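Local coordinates for protein angiotensin-converting enzyme (Anopheles gambiae, PDB 6S1Y) that is a zinc metallopeptidase of the angiotensin-converting enzyme family, which probably trims dipeptides from the C-terminal ends of peptides, at residues L359-Y364 against G382-V387. Sequence-based numbering, arbitrary orientation.
Sequences LGHIQY and GFHEAV. With ZN (zinc ion), chain G; KSN ((2~{S})-2-[[(4~{S})-4-azanyl-5-oxidanyl-5-oxidanylidene-pentanoyl]amino]pentanedioic acid), chain H.
His361 and Glu385 meet at the zinc ion, each giving one atom: His361 NE2 lies 2.0 Å from the zinc and Glu385 OE1 1.9 Å. The carboxylate comes to the rim of the imidazole, its plane turned 73° from that of the ring. KSN binds the same zinc through both oxygens of one carboxylate, O15 at 1.9 Å from the metal and O14 more loosely at 2.5 Å. Across its ring from the metal, His361 ND1 donates to ND1 of His384 over 2.9 Å, with an N-H...N angle of 164°. The acceptor lies near the His361 ring plane, whereas the donor is tilted out of that of His384. Held by the zinc at NE2 and by this bond at ND1, the imidazole can hardly turn. His384 is positioned in turn by Tyr364, whose CD2 lies over the centre of one imidazole face, and by Tyr368, hydrogen-bonded to His384 NE2. The Tyr364 hydroxyl passes CB of Phe383 and bonds to the backbone N of Ala379. Val387, with CG1 anti to its backbone N (chi1 173°), sets that methyl 3.6 Å from Gly360 O and turns CG2 to Tyr364 CD2. Having no side chain, Gly360 lets the two helices come close, its CA 4.9 Å from that of Val387. With His357 this completes the zinc site of a gluzincin: the two histidines of the HExxH motif on helix 349-368 and a downstream glutamate on helix 381-395.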
ATOM      1  N   LEU A 359      -8.177   4.193  -7.761  1.00 43.73           N
ATOM      2  CA  LEU A 359      -8.762   4.066  -9.093  1.00 44.90           C
ATOM      3  C   LEU A 359      -7.920   3.168  -9.973  1.00 46.43           C
ATOM      4  O   LEU A 359      -8.438   2.628 -10.953  1.00 45.80           O
ATOM      5  CB  LEU A 359      -8.914   5.426  -9.786  1.00 46.81           C
ATOM      6  CG  LEU A 359     -10.054   6.322  -9.316  1.00 45.74           C
ATOM      7  CD1 LEU A 359      -9.940   7.742  -9.894  1.00 47.09           C
ATOM      8  CD2 LEU A 359     -11.410   5.712  -9.681  1.00 47.05           C
ATOM      9  N   GLY A 360      -6.633   3.015  -9.648  1.00 45.40           N
ATOM     10  CA  GLY A 360      -5.812   2.059 -10.367  1.00 44.76           C
ATOM     11  C   GLY A 360      -6.223   0.630 -10.081  1.00 45.18           C
ATOM     12  O   GLY A 360      -6.196  -0.219 -10.975  1.00 43.68           O
ATOM     13  N   HIS A 361      -6.578   0.343  -8.821  1.00 45.24           N
ATOM     14  CA  HIS A 361      -7.175  -0.949  -8.481  1.00 45.52           C
ATOM     15  C   HIS A 361      -8.455  -1.172  -9.298  1.00 45.87           C
ATOM     16  O   HIS A 361      -8.636  -2.219  -9.927  1.00 44.84           O
ATOM     17  CB  HIS A 361      -7.500  -1.017  -6.973  1.00 44.53           C
ATOM     18  CG  HIS A 361      -6.317  -1.211  -6.064  1.00 44.93           C
ATOM     19  ND1 HIS A 361      -5.382  -2.207  -6.250  1.00 46.07           N
ATOM     20  CD2 HIS A 361      -5.968  -0.584  -4.913  1.00 44.28           C
ATOM     21  CE1 HIS A 361      -4.494  -2.164  -5.272  1.00 45.46           C
ATOM     22  NE2 HIS A 361      -4.823  -1.184  -4.452  1.00 46.62           N
ATOM     23  N   ILE A 362      -9.356  -0.180  -9.298  1.00 45.15           N
ATOM     24  CA  ILE A 362     -10.613  -0.306 -10.033  1.00 47.04           C
ATOM     25  C   ILE A 362     -10.342  -0.601 -11.507  1.00 48.88           C
ATOM     26  O   ILE A 362     -10.891  -1.547 -12.078  1.00 48.41           O
ATOM     27  CB  ILE A 362     -11.468   0.964  -9.879  1.00 46.35           C
ATOM     28  CG1 ILE A 362     -11.895   1.171  -8.430  1.00 43.72           C
ATOM     29  CG2 ILE A 362     -12.700   0.869 -10.784  1.00 47.42           C
ATOM     30  CD1 ILE A 362     -12.791   0.096  -7.880  1.00 46.03           C
ATOM     31  N   GLN A 363      -9.473   0.199 -12.137  1.00 49.08           N
ATOM     32  CA  GLN A 363      -9.162  -0.002 -13.546  1.00 47.73           C
ATOM     33  C   GLN A 363      -8.640  -1.409 -13.792  1.00 49.68           C
ATOM     34  O   GLN A 363      -8.959  -2.033 -14.807  1.00 51.87           O
ATOM     35  CB  GLN A 363      -8.141   1.030 -14.008  1.00 48.01           C
ATOM     36  CG  GLN A 363      -7.789   0.929 -15.484  1.00 52.49           C
ATOM     37  CD  GLN A 363      -8.966   1.268 -16.396  1.00 52.77           C
ATOM     38  OE1 GLN A 363      -9.120   0.670 -17.465  1.00 53.40           O
ATOM     39  NE2 GLN A 363      -9.792   2.234 -15.978  1.00 49.68           N
ATOM     40  N   TYR A 364      -7.818  -1.926 -12.890  1.00 48.40           N
ATOM     41  CA  TYR A 364      -7.315  -3.278 -13.069  1.00 49.26           C
ATOM     42  C   TYR A 364      -8.483  -4.260 -13.049  1.00 49.89           C
ATOM     43  O   TYR A 364      -8.604  -5.121 -13.930  1.00 47.69           O
ATOM     44  CB  TYR A 364      -6.291  -3.583 -11.978  1.00 47.98           C
ATOM     45  CG  TYR A 364      -5.157  -4.554 -12.305  1.00 49.83           C
ATOM     46  CD1 TYR A 364      -5.217  -5.434 -13.376  1.00 48.61           C
ATOM     47  CD2 TYR A 364      -4.012  -4.580 -11.499  1.00 50.16           C
ATOM     48  CE1 TYR A 364      -4.159  -6.331 -13.638  1.00 49.50           C
ATOM     49  CE2 TYR A 364      -2.959  -5.445 -11.751  1.00 50.06           C
ATOM     50  CZ  TYR A 364      -3.027  -6.326 -12.815  1.00 51.94           C
ATOM     51  OH  TYR A 364      -1.949  -7.175 -13.017  1.00 49.15           O
ATOM     52  N   GLY A 382       2.082  -6.984  -6.200  1.00 46.62           N
ATOM     53  CA  GLY A 382       2.676  -5.686  -6.443  1.00 43.73           C
ATOM     54  C   GLY A 382       2.183  -5.020  -7.702  1.00 44.71           C
ATOM     55  O   GLY A 382       2.134  -3.784  -7.773  1.00 46.56           O
ATOM     56  N   PHE A 383       1.823  -5.797  -8.719  1.00 44.96           N
ATOM     57  CA  PHE A 383       1.219  -5.182  -9.899  1.00 46.17           C
ATOM     58  C   PHE A 383      -0.038  -4.404  -9.526  1.00 45.16           C
ATOM     59  O   PHE A 383      -0.258  -3.294 -10.017  1.00 46.22           O
ATOM     60  CB  PHE A 383       0.864  -6.235 -10.943  1.00 47.11           C
ATOM     61  CG  PHE A 383       2.019  -6.686 -11.778  1.00 47.98           C
ATOM     62  CD1 PHE A 383       3.147  -7.220 -11.194  1.00 48.56           C
ATOM     63  CD2 PHE A 383       1.945  -6.621 -13.160  1.00 49.38           C
ATOM     64  CE1 PHE A 383       4.196  -7.653 -11.960  1.00 51.12           C
ATOM     65  CE2 PHE A 383       2.980  -7.062 -13.937  1.00 52.22           C
ATOM     66  CZ  PHE A 383       4.117  -7.578 -13.344  1.00 51.44           C
ATOM     67  N   HIS A 384      -0.882  -4.966  -8.660  1.00 46.11           N
ATOM     68  CA  HIS A 384      -2.126  -4.285  -8.306  1.00 45.25           C
ATOM     69  C   HIS A 384      -1.868  -2.953  -7.620  1.00 46.28           C
ATOM     70  O   HIS A 384      -2.551  -1.957  -7.894  1.00 45.26           O
ATOM     71  CB  HIS A 384      -2.962  -5.166  -7.400  1.00 48.16           C
ATOM     72  CG  HIS A 384      -4.326  -5.429  -7.936  1.00 50.85           C
ATOM     73  ND1 HIS A 384      -5.274  -4.438  -8.061  1.00 48.91           N
ATOM     74  CD2 HIS A 384      -4.897  -6.561  -8.406  1.00 51.07           C
ATOM     75  CE1 HIS A 384      -6.380  -4.951  -8.564  1.00 48.65           C
ATOM     76  NE2 HIS A 384      -6.176  -6.237  -8.785  1.00 49.83           N
ATOM     77  N   GLU A 385      -0.881  -2.919  -6.708  1.00 45.68           N
ATOM     78  CA  GLU A 385      -0.568  -1.683  -5.997  1.00 46.02           C
ATOM     79  C   GLU A 385       0.139  -0.671  -6.885  1.00 42.59           C
ATOM     80  O   GLU A 385       0.074   0.527  -6.616  1.00 43.86           O
ATOM     81  CB  GLU A 385       0.285  -2.018  -4.767  1.00 45.56           C
ATOM     82  CG  GLU A 385      -0.340  -3.069  -3.863  1.00 44.81           C
ATOM     83  CD  GLU A 385      -1.713  -2.648  -3.382  1.00 45.78           C
ATOM     84  OE1 GLU A 385      -1.982  -1.429  -3.349  1.00 44.79           O
ATOM     85  OE2 GLU A 385      -2.515  -3.544  -3.065  1.00 46.70           O
ATOM     86  N   ALA A 386       0.783  -1.121  -7.954  1.00 43.01           N
ATOM     87  CA  ALA A 386       1.565  -0.217  -8.795  1.00 43.91           C
ATOM     88  C   ALA A 386       0.721   0.627  -9.743  1.00 45.23           C
ATOM     89  O   ALA A 386       1.146   1.727 -10.123  1.00 45.36           O
ATOM     90  CB  ALA A 386       2.575  -1.028  -9.612  1.00 45.79           C
ATOM     91  N   VAL A 387      -0.473   0.160 -10.126  1.00 45.61           N
ATOM     92  CA  VAL A 387      -1.148   0.739 -11.290  1.00 45.08           C
ATOM     93  C   VAL A 387      -1.460   2.219 -11.064  1.00 45.83           C
ATOM     94  O   VAL A 387      -1.106   3.074 -11.881  1.00 45.30           O
ATOM     95  CB  VAL A 387      -2.436  -0.037 -11.625  1.00 43.79           C
ATOM     96  CG1 VAL A 387      -3.193   0.704 -12.716  1.00 43.36           C
ATOM     97  CG2 VAL A 387      -2.113  -1.463 -12.032  1.00 46.63           C
TER
HETATM   98 ZN    ZN G 709      -3.666  -0.570  -2.937  1.00 45.32          ZN
HETATM   99  C10 KSN H 710      -7.255  -3.621   1.579  0.62 54.97           C
HETATM  100  C13 KSN H 710      -4.865  -0.369  -0.728  0.62 46.66           C
HETATM  101  C17 KSN H 710      -0.750   2.699   3.326  0.62 46.93           C
HETATM  102  C02 KSN H 710      -0.740   2.776   1.795  0.62 47.60           C
HETATM  103  C03 KSN H 710      -1.809   1.941   1.076  0.62 46.92           C
HETATM  104  C04 KSN H 710      -3.030   1.535   1.885  0.62 46.80           C
HETATM  105  C05 KSN H 710      -4.389   2.045   1.339  0.62 48.20           C
HETATM  106  C07 KSN H 710      -5.268  -0.316   0.766  0.62 48.54           C
HETATM  107  C08 KSN H 710      -6.475  -1.181   1.104  0.62 49.29           C
HETATM  108  C09 KSN H 710      -6.193  -2.689   0.964  0.62 50.71           C
HETATM  109  N01 KSN H 710       0.567   2.363   1.273  0.62 47.77           N
HETATM  110  N06 KSN H 710      -5.448   1.139   0.871  0.62 47.43           N
HETATM  111  O11 KSN H 710      -8.064  -3.164   2.445  0.62 55.14           O
HETATM  112  O12 KSN H 710      -7.328  -4.854   1.244  0.62 56.73           O
HETATM  113  O14 KSN H 710      -5.446   0.412  -1.531  0.62 46.20           O
HETATM  114  O15 KSN H 710      -3.966  -1.123  -1.148  0.62 46.88           O
HETATM  115  O16 KSN H 710      -4.619   3.218   1.360  0.62 47.41           O
HETATM  116  O18 KSN H 710      -1.503   3.495   3.949  0.62 47.97           O
HETATM  117  O19 KSN H 710      -0.050   1.899   4.004  0.62 44.86           O